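Local coordinates for mirolysin (Tannerella forsythia, PDB 6R7V), which probably hydrolyses peptide bonds as a zinc-dependent metzincin of the pappalysin family, present here as its latent zymogen, at residues Val182-Lys187 / Gly202-His207; Leu74-Arg79 / Phe189-Ser194; Val209-Asp214 / Asn265-Thr270; Ser58-Ser63 / Val156-Asp161; Glu126-Ser129 / Asn134-Phe137. The protein carries 1 engineered substitution. One frame throughout, in Å; residues are numbered along the deposited sequence. Where two conformers were deposited one is given.

Interaction 1: residues Val182-Lys187 / Gly202-His207; sequences VVIHYK and GRTATH. With ZN (zinc ion), chain D.
I184 reaches from strand 182-185 onto the first turn of helix 203-212 and meets T204 and A205 with its two branches. The longer branch does most of the work: its CD1 lies 3.7 Å from the CA of A205 and 4.0 Å from that residue's CB, so the methyl sits against the helix surface itself and not against a long side chain. The shorter branch goes to T204, where I184 CG2 and T204 CG2 stand methyl to methyl at 4.0 Å, the two side chains running past each other in opposite directions. At T204, chi1 of -60° sets CG2 opposite the backbone N and sends it toward the isoleucine, leaving OG1 for R4 near the N terminus, with which it hydrogen-bonds. No hydrogen bond joins the two segments; the join is apolar, fully buried and made of small groups, which lets strand and helix come close, I184 and A205 having their CA atoms 6.6 Å apart. I184 also touches I154 of the neighbouring strand 152-157 and the engineered A208 of the helix. Further along the same turn H207 turns its ring toward the metal and binds the zinc ion through NE2 at 2.0 Å, while its ND1 is held by the backbone O of Y266. H211, H217 and C6 complete the site. The contact thus seats the start of the zinc-binding helix, bearer of the first two histidines of the metzincin consensus, against the sheet of the catalytic domain.

Interaction 2: residues Leu74-Arg79 / Phe189-Ser194; sequences LNEDFR and FGRDGS
E76 and R191 form a two-pronged salt bridge, carboxylate against the end of the guanidinium. R191 NH1 donates to E76 OE1 at 2.9 Å with an N-H...O angle of 163°, and R191 NH2 donates to E76 OE2 at the same 2.9 Å. Both oxygens lie close to the guanidinium plane, so the arginine uses its terminal edge well. The carboxylate is less well aligned: its plane is turned 42° from the guanidinium, and OE2 is approached from above that plane. The pair is therefore straight at the hydrogens but twisted between the flat groups. E76 gets there on an extended chain, whereas R191 bends at chi3 (65°) to bring its head across the glutamate at about a right angle. Behind the arginine, its backbone N bonds to S69 OG and the N of G190 to Q70 OE1, while the side chain of R191 touches Q72 and V73. One side chain thus lies along the helix that carries its partner, and side chains of that helix hold the backbone from which it starts. The bridge lies toward the surface, partly open to solvent. It ties the last turn of helix 64-77 to the loop between strand 182-185 and helix 203-212. F189, two residues before R191, packs on the same helix 64-77, and L74 faces helix 203-212 and strand 101-105.

Interaction 3: residues Val209-Asp214 / Asn265-Thr270; sequences VGHWLD and NYMDYT. With ZN (zinc ion), chain D.
The imidazole of H211 carries the methyl of M267 on one face: CE stands 3.3 Å above the ring plane, somewhat toward the rim, and 3.5 Å from the ring centroid as a CH-pi contact. At its edge, NE2 of H211 binds the zinc ion at 2.0 Å, and ND1 is held by the backbone O of L215. A second zinc ligand, H207, sets its ring nearly perpendicular to this one. M267 is the methionine of the Met-turn, the tight turn that in metzincins passes beneath the catalytic metal and forms the floor of the site. It does not ligate the zinc; it supports a ligand. The side chain curls to do so, chi2 (-45°) and chi3 (-63°) folding the methyl back over the imidazole, so that the sulfur lies farther out above the same face, 5.2 Å from the centroid. SD also meets the helix backbone at G210, whose CA is 4.1 Å away; with no side chain at that position the thioether can lie close to the helix. The turn itself is a type I beta turn from N265 to D268, stiffened by an Asx turn in which N265 OD1 accepts from the backbone N of M267 at 2.9 Å. Two residues on from the methionine, Y269 brings its ring near the metal, and its OH bonds to E9. Past H211 the helix ends in a Schellman motif with D214 at positive phi, where D214 N donates to H211 O at 2.9 Å and L215 N to G210 O.

Interaction 4: residues Ser58-Ser63 / Val156-Asp161; sequences SAQNIS and VCNLGD
Apolar contact between the two segments comes from I62 and V156, whose side chains cross at about a right angle, the end methyl CD1 of I62 meeting CG1 of V156 at 3.9 Å. The torsion of I62 (chi1 63°) sets CG1 between its backbone N and carbonyl carbon, a crowded position that turns the longer branch toward the strand. F189 touches both I62 and V156 and broadens this hydrophobic patch. A second contact is polar group on carbon: the amide of Q60 comes up to N158 with its NE2 3.5 Å from CB, the two amide planes 32° apart. The amides do not bond to each other. V156 stands on strand 152-157, which lies between strands 45-55 and 182-185, parallel to both, in the mixed sheet of the catalytic domain; the 58-63 loop follows strand 45-55 and leads into helix 64-77, with I62 against V156 of the strand and Q60 beside N158 just past the strand's end. Water supplies the bridging bonds. One molecule accepts from the backbone N of N158 at 2.8 Å and reaches Q60 OE1 at 3.1 Å, although it has more acceptors near it than protons to give. Q60 OE1 is also an acceptor for the backbone N of N56. The other amide is occupied as well: N158 ND2 donates to the backbone O of E126, while N158 OD1 takes the backbone N of G160 at 3.1 Å in an Asx turn, the donor standing well above the carbonyl plane. Beyond I62, S63 caps helix 64-77 through OG, which bonds to the N of Q66.

Interaction 5: residues Glu126-Ser129 / Asn134-Phe137; sequences ETFS and NVKF
OD1 of N134 receives the backbone N of S129 at 2.9 Å, a nearly straight bond (169°) that lies in the carbonyl plane and uses a lone pair. The amide gets there because chi1 of N134 (49°) puts CG between its backbone N and carbonyl carbon and so folds the side chain back toward the 126-129 segment. Its other end is used as well: ND2 donates to a water at 3.0 Å, and that water in turn donates to the O of T127. A second water bridges the two backbones, accepting from V135 N at 3.1 Å and donating to S129 O at 2.8 Å. The asparagine and the two waters thus satisfy S129 N, T127 O, S129 O and V135 N where the loop doubles back. Beside this polar seam lies the ring of F128. V135 CG2 sits over the centre of one face, 4.0 Å from the centroid, as a CH-pi contact, while N134 OD1 approaches the rim near the ring plane, 3.5 Å from CD2. Ring and valine cross at about a right angle, with V135 CB also 3.6 Å from F128 CD2. Both segments belong to the loop between strands 118-122 and 152-157, the second forming a short 3-10 turn. F128 and V135 turn onto V54 of strand 45-55 and C157 of strand 152-157, and V135 reaches V183 of strand 182-185, laying the folded loop against the sheet.

Interactions 1 and 3 lie deepest and share helix 203-212 and the zinc ion: one seats the helix on the sheet through small apolar groups, the other supports it from the Met-turn, and neither has a hydrogen bond between its segments. Interaction 2 is the surface contact, held by a salt bridge made of two hydrogen bonds, yet its D77 binds R203 and T206 of interaction 1, and its F189 packs on I184. Interactions 4 and 5, centred about 18 and 19 Å from the chain's centre, are buried but bridged by water; only interaction 5 adds a direct hydrogen bond, S129 N to the N134 amide. N158 joins them through E126 and F128, whereas interactions 1 and 4 meet across neighbouring strands 182-185 and 152-157.

Interaction 1: residues Val182-Lys187 / Gly202-His207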
# COMPACT_ATOMS: atom_id res chain seq x y z
N VAL A 182 2.81 -2.44 6.47
CA VAL A 182 3.52 -1.49 5.60
C VAL A 182 4.40 -0.58 6.42
O VAL A 182 4.15 -0.33 7.62
CB VAL A 182 2.59 -0.67 4.65
CG1 VAL A 182 1.68 -1.57 3.82
CG2 VAL A 182 1.77 0.37 5.41
N VAL A 183 5.51 -0.14 5.80
CA VAL A 183 6.50 0.72 6.45
C VAL A 183 6.65 1.96 5.59
O VAL A 183 6.85 1.84 4.36
CB VAL A 183 7.87 -0.00 6.61
CG1 VAL A 183 8.86 0.87 7.36
CG2 VAL A 183 7.72 -1.35 7.33
N ILE A 184 6.56 3.15 6.22
CA ILE A 184 6.66 4.40 5.49
C ILE A 184 7.74 5.29 6.07
O ILE A 184 7.83 5.43 7.29
CB ILE A 184 5.29 5.16 5.48
CG1 ILE A 184 4.06 4.28 5.07
CG2 ILE A 184 5.36 6.43 4.55
CD1 ILE A 184 4.15 3.78 3.55
N HIS A 185 8.49 5.99 5.20
CA HIS A 185 9.50 6.94 5.68
C HIS A 185 8.79 8.08 6.37
O HIS A 185 7.83 8.62 5.82
CB HIS A 185 10.27 7.46 4.46
CG HIS A 185 11.54 8.18 4.79
ND1 HIS A 185 11.56 9.29 5.59
CD2 HIS A 185 12.81 7.85 4.45
CE1 HIS A 185 12.83 9.64 5.70
NE2 HIS A 185 13.63 8.79 5.06
N TYR A 186 9.27 8.48 7.54
CA TYR A 186 8.63 9.54 8.34
C TYR A 186 8.50 10.86 7.59
O TYR A 186 7.59 11.63 7.91
CB TYR A 186 9.39 9.74 9.66
CG TYR A 186 10.67 10.53 9.56
CD1 TYR A 186 11.87 9.93 9.15
CD2 TYR A 186 10.70 11.89 9.86
CE1 TYR A 186 13.04 10.67 9.02
CE2 TYR A 186 11.86 12.64 9.72
CZ TYR A 186 13.04 12.02 9.32
OH TYR A 186 14.20 12.74 9.23
N LYS A 187 9.42 11.15 6.66
CA LYS A 187 9.34 12.43 5.96
C LYS A 187 8.21 12.45 4.95
O LYS A 187 7.97 13.50 4.35
CB LYS A 187 10.66 12.72 5.23
CG LYS A 187 11.81 13.11 6.11
CD LYS A 187 13.07 13.21 5.26
CE LYS A 187 14.25 13.64 6.08
NZ LYS A 187 15.50 13.59 5.28
N GLY A 202 0.53 12.22 1.08
CA GLY A 202 0.17 10.95 1.68
C GLY A 202 0.01 9.81 0.71
O GLY A 202 -0.52 8.75 1.10
N ARG A 203 0.52 9.96 -0.54
CA ARG A 203 0.33 8.87 -1.50
C ARG A 203 1.37 7.77 -1.38
O ARG A 203 1.18 6.71 -1.97
CB ARG A 203 0.27 9.39 -2.96
CG ARG A 203 -1.15 9.66 -3.43
CD ARG A 203 -1.87 10.75 -2.65
NE ARG A 203 -3.28 10.80 -3.03
CZ ARG A 203 -3.77 11.62 -3.95
NH1 ARG A 203 -2.96 12.45 -4.61
NH2 ARG A 203 -5.06 11.59 -4.26
N THR A 204 2.47 7.96 -0.67
CA THR A 204 3.41 6.86 -0.44
C THR A 204 2.65 5.75 0.29
O THR A 204 2.74 4.56 -0.08
CB THR A 204 4.67 7.33 0.31
OG1 THR A 204 5.30 8.35 -0.47
CG2 THR A 204 5.65 6.20 0.54
N ALA A 205 1.85 6.11 1.30
CA ALA A 205 1.08 5.07 1.99
C ALA A 205 -0.07 4.54 1.15
O ALA A 205 -0.36 3.36 1.25
CB ALA A 205 0.55 5.59 3.33
N THR A 206 -0.72 5.39 0.32
CA THR A 206 -1.78 4.84 -0.55
C THR A 206 -1.20 3.75 -1.45
O THR A 206 -1.77 2.66 -1.57
CB THR A 206 -2.38 5.96 -1.43
OG1 THR A 206 -3.01 6.86 -0.51
CG2 THR A 206 -3.46 5.44 -2.39
N HIS A 207 -0.01 4.04 -2.03
CA HIS A 207 0.68 3.10 -2.90
C HIS A 207 1.06 1.81 -2.13
O HIS A 207 0.83 0.70 -2.63
CB HIS A 207 1.92 3.83 -3.43
CG HIS A 207 2.86 3.02 -4.26
ND1 HIS A 207 2.93 3.17 -5.63
CD2 HIS A 207 3.78 2.10 -3.86
CE1 HIS A 207 3.89 2.35 -6.02
NE2 HIS A 207 4.41 1.67 -4.99
ZN ZN D . 5.61 0.05 -4.89

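Interaction 2: residues Leu74-Arg79 / Phe189-Ser194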
# COMPACT_ATOMS: atom_id res chain seq x y z
N LEU A 74 -5.95 8.06 3.17
CA LEU A 74 -6.34 6.71 2.78
C LEU A 74 -7.84 6.60 2.57
O LEU A 74 -8.28 6.02 1.59
CB LEU A 74 -5.90 5.66 3.81
CG LEU A 74 -4.37 5.53 4.03
CD1 LEU A 74 -4.09 4.54 5.15
CD2 LEU A 74 -3.67 4.99 2.76
N ASN A 75 -8.62 7.24 3.44
CA ASN A 75 -10.07 7.21 3.29
C ASN A 75 -10.54 7.97 2.06
O ASN A 75 -11.53 7.56 1.46
CB ASN A 75 -10.74 7.73 4.54
CG ASN A 75 -10.75 6.66 5.62
OD1 ASN A 75 -11.18 5.55 5.35
ND2 ASN A 75 -10.29 6.95 6.83
N GLU A 76 -9.82 9.00 1.64
CA GLU A 76 -10.16 9.67 0.39
C GLU A 76 -9.82 8.81 -0.80
O GLU A 76 -10.68 8.55 -1.66
CB GLU A 76 -9.37 10.99 0.25
CG GLU A 76 -9.81 12.06 1.22
CD GLU A 76 -9.03 13.37 1.11
OE1 GLU A 76 -8.21 13.52 0.18
OE2 GLU A 76 -9.24 14.23 1.99
N ASP A 77 -8.56 8.31 -0.86
CA ASP A 77 -8.13 7.60 -2.07
C ASP A 77 -8.84 6.28 -2.27
O ASP A 77 -9.07 5.91 -3.44
CB ASP A 77 -6.62 7.40 -2.01
CG ASP A 77 -5.83 8.72 -2.05
OD1 ASP A 77 -6.44 9.78 -2.34
OD2 ASP A 77 -4.59 8.68 -1.84
N PHE A 78 -9.16 5.56 -1.19
CA PHE A 78 -9.84 4.27 -1.29
C PHE A 78 -11.37 4.38 -1.36
O PHE A 78 -12.07 3.36 -1.36
CB PHE A 78 -9.41 3.38 -0.11
CG PHE A 78 -8.04 2.79 -0.28
CD1 PHE A 78 -6.90 3.52 0.05
CD2 PHE A 78 -7.87 1.52 -0.84
CE1 PHE A 78 -5.62 3.00 -0.20
CE2 PHE A 78 -6.58 0.99 -1.04
CZ PHE A 78 -5.47 1.73 -0.70
N ARG A 79 -11.90 5.62 -1.46
CA ARG A 79 -13.35 5.79 -1.60
C ARG A 79 -13.64 6.77 -2.74
O ARG A 79 -14.77 7.28 -2.85
CB ARG A 79 -13.96 6.27 -0.29
CG ARG A 79 -13.87 5.22 0.83
CD ARG A 79 -14.62 5.67 2.08
NE ARG A 79 -14.13 6.94 2.62
CZ ARG A 79 -14.73 7.59 3.61
NH1 ARG A 79 -15.85 7.11 4.14
NH2 ARG A 79 -14.25 8.74 4.05
N PHE A 189 4.95 10.85 5.36
CA PHE A 189 3.77 10.32 6.02
C PHE A 189 2.84 11.46 6.30
O PHE A 189 3.27 12.48 6.86
CB PHE A 189 4.14 9.56 7.31
CG PHE A 189 3.09 8.61 7.80
CD1 PHE A 189 2.24 8.96 8.85
CD2 PHE A 189 2.88 7.39 7.16
CE1 PHE A 189 1.25 8.07 9.29
CE2 PHE A 189 1.88 6.52 7.59
CZ PHE A 189 1.11 6.84 8.68
N GLY A 190 1.59 11.29 5.93
CA GLY A 190 0.61 12.36 6.12
C GLY A 190 0.64 13.38 5.01
O GLY A 190 1.48 13.33 4.09
N ARG A 191 -0.29 14.34 5.08
CA ARG A 191 -0.43 15.36 4.04
C ARG A 191 -0.01 16.72 4.56
O ARG A 191 -0.47 17.13 5.63
CB ARG A 191 -1.89 15.38 3.57
CG ARG A 191 -2.16 16.47 2.53
CD ARG A 191 -3.37 16.11 1.67
NE ARG A 191 -4.60 16.06 2.48
CZ ARG A 191 -5.75 15.57 2.03
NH1 ARG A 191 -5.82 15.04 0.81
NH2 ARG A 191 -6.82 15.56 2.80
N ASP A 192 0.82 17.44 3.77
CA ASP A 192 1.30 18.78 4.15
C ASP A 192 2.00 18.66 5.53
O ASP A 192 2.62 17.62 5.78
CB ASP A 192 0.15 19.83 4.09
CG ASP A 192 -0.55 19.87 2.74
OD1 ASP A 192 0.08 19.51 1.72
OD2 ASP A 192 -1.74 20.28 2.69
N GLY A 193 1.93 19.68 6.39
CA GLY A 193 2.59 19.59 7.69
C GLY A 193 4.06 19.29 7.58
O GLY A 193 4.78 19.98 6.84
N SER A 194 4.51 18.23 8.28
CA SER A 194 5.92 17.83 8.29
C SER A 194 6.34 17.03 7.06
O SER A 194 7.54 16.78 6.89
CB SER A 194 6.23 17.02 9.54
OG SER A 194 5.43 15.84 9.62

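Interaction 3: residues Val209-Asp214 / Asn265-Thr270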
# COMPACT_ATOMS: atom_id res chain seq x y z
N VAL A 209 -0.19 0.62 0.72
CA VAL A 209 -1.40 -0.13 1.13
C VAL A 209 -1.96 -0.87 -0.11
O VAL A 209 -2.44 -2.01 0.04
CB VAL A 209 -2.44 0.80 1.84
CG1 VAL A 209 -3.77 0.10 2.07
CG2 VAL A 209 -1.88 1.33 3.15
N GLY A 210 -1.84 -0.28 -1.31
CA GLY A 210 -2.22 -0.99 -2.53
C GLY A 210 -1.46 -2.30 -2.63
O GLY A 210 -2.06 -3.33 -2.90
N HIS A 211 -0.11 -2.31 -2.39
CA HIS A 211 0.63 -3.60 -2.38
C HIS A 211 0.15 -4.56 -1.28
O HIS A 211 0.05 -5.77 -1.52
CB HIS A 211 2.12 -3.37 -2.17
CG HIS A 211 2.85 -2.63 -3.26
ND1 HIS A 211 2.85 -3.07 -4.58
CD2 HIS A 211 3.70 -1.59 -3.16
CE1 HIS A 211 3.69 -2.27 -5.23
NE2 HIS A 211 4.24 -1.39 -4.42
N TRP A 212 -0.11 -4.03 -0.08
CA TRP A 212 -0.62 -4.89 1.01
C TRP A 212 -1.98 -5.52 0.63
O TRP A 212 -2.34 -6.59 1.16
CB TRP A 212 -0.71 -4.00 2.25
CG TRP A 212 -1.19 -4.68 3.49
CD1 TRP A 212 -0.48 -5.52 4.30
CD2 TRP A 212 -2.47 -4.53 4.08
NE1 TRP A 212 -1.27 -5.93 5.35
CE2 TRP A 212 -2.52 -5.37 5.21
CE3 TRP A 212 -3.61 -3.79 3.74
CZ2 TRP A 212 -3.65 -5.46 6.04
CZ3 TRP A 212 -4.73 -3.88 4.54
CH2 TRP A 212 -4.76 -4.74 5.66
N LEU A 213 -2.72 -4.87 -0.32
CA LEU A 213 -3.97 -5.34 -0.87
C LEU A 213 -3.78 -5.98 -2.27
O LEU A 213 -4.72 -6.05 -3.08
CB LEU A 213 -5.02 -4.23 -0.87
CG LEU A 213 -5.45 -3.76 0.53
CD1 LEU A 213 -6.37 -2.58 0.44
CD2 LEU A 213 -6.09 -4.93 1.35
N ASP A 214 -2.59 -6.50 -2.51
CA ASP A 214 -2.25 -7.39 -3.63
C ASP A 214 -1.95 -6.69 -4.95
O ASP A 214 -1.76 -7.39 -5.97
CB ASP A 214 -3.37 -8.46 -3.86
CG ASP A 214 -2.84 -9.83 -4.14
OD1 ASP A 214 -1.69 -10.09 -3.80
OD2 ASP A 214 -3.59 -10.65 -4.74
N ASN A 265 -2.00 6.72 -11.96
CA ASN A 265 -2.41 5.59 -11.11
C ASN A 265 -1.55 5.59 -9.87
O ASN A 265 -0.34 5.83 -9.95
CB ASN A 265 -2.24 4.29 -11.87
CG ASN A 265 -2.93 3.14 -11.17
OD1 ASN A 265 -2.37 2.50 -10.29
ND2 ASN A 265 -4.20 2.89 -11.52
N TYR A 266 -2.14 5.27 -8.70
CA TYR A 266 -1.33 5.24 -7.47
C TYR A 266 -0.21 4.21 -7.50
O TYR A 266 0.74 4.35 -6.72
CB TYR A 266 -2.22 4.92 -6.26
CG TYR A 266 -3.33 5.94 -6.03
CD1 TYR A 266 -3.05 7.29 -5.86
CD2 TYR A 266 -4.67 5.55 -6.02
CE1 TYR A 266 -4.06 8.23 -5.72
CE2 TYR A 266 -5.69 6.49 -5.83
CZ TYR A 266 -5.38 7.82 -5.70
OH TYR A 266 -6.38 8.74 -5.54
N MET A 267 -0.30 3.20 -8.37
CA MET A 267 0.72 2.16 -8.42
C MET A 267 1.84 2.46 -9.41
O MET A 267 2.63 1.58 -9.72
CB MET A 267 0.07 0.80 -8.74
CG MET A 267 -0.98 0.39 -7.68
SD MET A 267 -0.51 0.63 -5.92
CE MET A 267 0.91 -0.50 -5.81
N ASP A 268 1.95 3.73 -9.83
CA ASP A 268 3.11 4.16 -10.62
C ASP A 268 4.11 4.81 -9.62
O ASP A 268 3.94 4.68 -8.40
CB ASP A 268 2.70 5.11 -11.78
CG ASP A 268 3.66 5.06 -12.98
OD1 ASP A 268 4.85 4.76 -12.78
OD2 ASP A 268 3.21 5.29 -14.11
N TYR A 269 5.17 5.48 -10.13
CA TYR A 269 6.20 6.12 -9.32
C TYR A 269 6.17 7.63 -9.42
O TYR A 269 7.14 8.30 -9.07
CB TYR A 269 7.61 5.62 -9.70
CG TYR A 269 8.08 4.33 -9.07
CD1 TYR A 269 7.32 3.67 -8.10
CD2 TYR A 269 9.32 3.79 -9.40
CE1 TYR A 269 7.80 2.53 -7.47
CE2 TYR A 269 9.80 2.64 -8.79
CZ TYR A 269 9.04 2.02 -7.81
OH TYR A 269 9.50 0.85 -7.24
N THR A 270 5.04 8.18 -9.87
CA THR A 270 4.90 9.62 -10.04
C THR A 270 4.75 10.38 -8.70
O THR A 270 4.51 9.76 -7.65
CB THR A 270 3.72 9.89 -10.96
OG1 THR A 270 2.63 9.09 -10.55
CG2 THR A 270 4.06 9.58 -12.42
ZN ZN D . 5.61 0.05 -4.89

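Interaction 4: residues Ser58-Ser63 / Val156-Asp161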
# COMPACT_ATOMS: atom_id res chain seq x y z
N SER A 58 13.67 13.95 17.44
CA SER A 58 12.42 14.72 17.45
C SER A 58 11.81 14.81 16.07
O SER A 58 10.59 14.69 15.98
CB SER A 58 12.64 16.12 18.00
OG SER A 58 13.74 16.74 17.35
N ALA A 59 12.63 14.99 15.00
CA ALA A 59 12.06 15.07 13.64
C ALA A 59 11.28 13.80 13.29
O ALA A 59 10.25 13.86 12.58
CB ALA A 59 13.18 15.25 12.62
N GLN A 60 11.77 12.65 13.76
CA GLN A 60 11.14 11.37 13.46
C GLN A 60 9.89 11.09 14.30
O GLN A 60 9.06 10.24 13.96
CB GLN A 60 12.16 10.24 13.65
CG GLN A 60 13.23 10.27 12.58
CD GLN A 60 14.43 9.44 12.90
OE1 GLN A 60 14.38 8.53 13.74
NE2 GLN A 60 15.53 9.68 12.21
N ASN A 61 9.75 11.83 15.40
CA ASN A 61 8.60 11.69 16.29
C ASN A 61 7.47 12.57 15.79
O ASN A 61 7.16 13.60 16.38
CB ASN A 61 9.04 12.08 17.70
CG ASN A 61 8.13 11.61 18.79
OD1 ASN A 61 7.18 10.85 18.58
ND2 ASN A 61 8.41 12.09 20.00
N ILE A 62 6.84 12.16 14.69
CA ILE A 62 5.84 12.98 14.00
C ILE A 62 4.54 13.13 14.80
O ILE A 62 4.18 12.26 15.58
CB ILE A 62 5.58 12.45 12.56
CG1 ILE A 62 4.98 11.02 12.59
CG2 ILE A 62 6.89 12.52 11.74
CD1 ILE A 62 4.31 10.63 11.24
N SER A 63 3.83 14.23 14.56
CA SER A 63 2.65 14.61 15.33
C SER A 63 1.44 13.70 15.11
O SER A 63 1.29 13.04 14.06
CB SER A 63 2.26 16.06 15.02
OG SER A 63 1.66 16.18 13.74
N VAL A 156 6.23 3.77 10.96
CA VAL A 156 6.77 5.02 10.44
C VAL A 156 8.15 5.21 11.03
O VAL A 156 8.28 5.13 12.26
CB VAL A 156 5.84 6.19 10.80
CG1 VAL A 156 6.39 7.52 10.27
CG2 VAL A 156 4.42 5.94 10.26
N CYS A 157 9.18 5.32 10.19
CA CYS A 157 10.54 5.36 10.69
C CYS A 157 11.47 6.01 9.67
O CYS A 157 11.03 6.33 8.55
CB CYS A 157 11.01 3.93 10.98
SG CYS A 157 11.21 2.91 9.50
N ASN A 158 12.75 6.10 10.03
CA ASN A 158 13.75 6.57 9.08
C ASN A 158 14.23 5.40 8.21
O ASN A 158 14.91 4.51 8.71
CB ASN A 158 14.92 7.18 9.81
CG ASN A 158 15.98 7.66 8.86
OD1 ASN A 158 15.66 8.10 7.75
ND2 ASN A 158 17.25 7.59 9.28
N LEU A 159 13.86 5.39 6.91
CA LEU A 159 14.30 4.38 5.95
C LEU A 159 15.51 4.87 5.14
O LEU A 159 15.99 4.15 4.27
CB LEU A 159 13.16 4.00 5.01
CG LEU A 159 12.00 3.26 5.66
CD1 LEU A 159 10.89 3.03 4.65
CD2 LEU A 159 12.47 1.91 6.26
N GLY A 160 16.01 6.06 5.45
CA GLY A 160 17.23 6.59 4.84
C GLY A 160 17.00 7.60 3.74
O GLY A 160 15.89 8.10 3.57
N ASP A 161 18.05 7.90 2.97
CA ASP A 161 18.01 8.91 1.92
C ASP A 161 17.29 8.48 0.66
O ASP A 161 16.88 9.33 -0.13
CB ASP A 161 19.45 9.31 1.52
CG ASP A 161 20.26 10.03 2.59
OD1 ASP A 161 21.45 10.34 2.32
OD2 ASP A 161 19.72 10.29 3.68
O HOH W 1 13.25 5.78 12.77

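Interaction 5: residues Glu126-Ser129 / Asn134-Phe137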
# COMPACT_ATOMS: atom_id res chain seq x y z
N GLU A 126 19.62 4.19 14.00
CA GLU A 126 19.59 5.43 13.22
C GLU A 126 18.78 5.30 11.94
O GLU A 126 18.04 6.21 11.57
CB GLU A 126 21.01 5.88 12.88
CG GLU A 126 21.67 6.64 14.02
CD GLU A 126 22.78 7.58 13.59
OE1 GLU A 126 22.90 8.66 14.21
OE2 GLU A 126 23.51 7.26 12.62
N THR A 127 18.94 4.17 11.24
CA THR A 127 18.26 3.93 9.97
C THR A 127 17.77 2.48 9.92
O THR A 127 18.57 1.58 10.22
CB THR A 127 19.22 4.22 8.79
OG1 THR A 127 19.80 5.52 8.95
CG2 THR A 127 18.52 4.14 7.43
N PHE A 128 16.50 2.25 9.53
CA PHE A 128 15.96 0.90 9.45
C PHE A 128 16.18 0.34 8.08
O PHE A 128 16.26 1.09 7.10
CB PHE A 128 14.48 0.88 9.82
CG PHE A 128 14.33 1.06 11.31
CD1 PHE A 128 14.22 2.32 11.87
CD2 PHE A 128 14.44 -0.04 12.17
CE1 PHE A 128 14.16 2.49 13.26
CE2 PHE A 128 14.36 0.12 13.56
CZ PHE A 128 14.19 1.38 14.10
N SER A 129 16.28 -0.98 8.01
CA SER A 129 16.57 -1.71 6.79
C SER A 129 15.39 -2.56 6.37
O SER A 129 14.83 -3.31 7.17
CB SER A 129 17.80 -2.60 7.02
OG SER A 129 17.85 -3.74 6.18
N ASN A 134 13.85 -4.87 10.57
CA ASN A 134 14.12 -4.60 11.97
C ASN A 134 13.13 -3.61 12.62
O ASN A 134 12.96 -3.64 13.85
CB ASN A 134 15.57 -4.16 12.23
CG ASN A 134 16.17 -3.07 11.35
OD1 ASN A 134 15.68 -2.74 10.26
ND2 ASN A 134 17.29 -2.50 11.80
N VAL A 135 12.42 -2.78 11.81
CA VAL A 135 11.46 -1.85 12.44
C VAL A 135 10.27 -2.62 13.05
O VAL A 135 9.53 -2.09 13.89
CB VAL A 135 10.99 -0.77 11.42
CG1 VAL A 135 9.96 -1.34 10.42
CG2 VAL A 135 10.39 0.45 12.12
N LYS A 136 10.08 -3.88 12.62
CA LYS A 136 8.92 -4.67 13.01
C LYS A 136 9.18 -5.54 14.21
O LYS A 136 8.31 -6.33 14.60
CB LYS A 136 8.47 -5.54 11.82
CG LYS A 136 8.16 -4.72 10.59
CD LYS A 136 7.69 -5.61 9.45
CE LYS A 136 7.37 -4.76 8.22
NZ LYS A 136 7.23 -5.59 6.99
N PHE A 137 10.34 -5.37 14.85
CA PHE A 137 10.71 -6.20 15.99
C PHE A 137 11.25 -5.37 17.13
O PHE A 137 12.29 -4.71 17.01
CB PHE A 137 11.74 -7.24 15.59
CG PHE A 137 11.16 -8.23 14.61
CD1 PHE A 137 11.55 -8.21 13.28
CD2 PHE A 137 10.21 -9.16 15.03
CE1 PHE A 137 11.01 -9.13 12.37
CE2 PHE A 137 9.65 -10.06 14.11
CZ PHE A 137 10.08 -10.06 12.80
O HOH W 2 19.27 -1.00 10.19
O HOH W 3 12.73 -2.31 8.81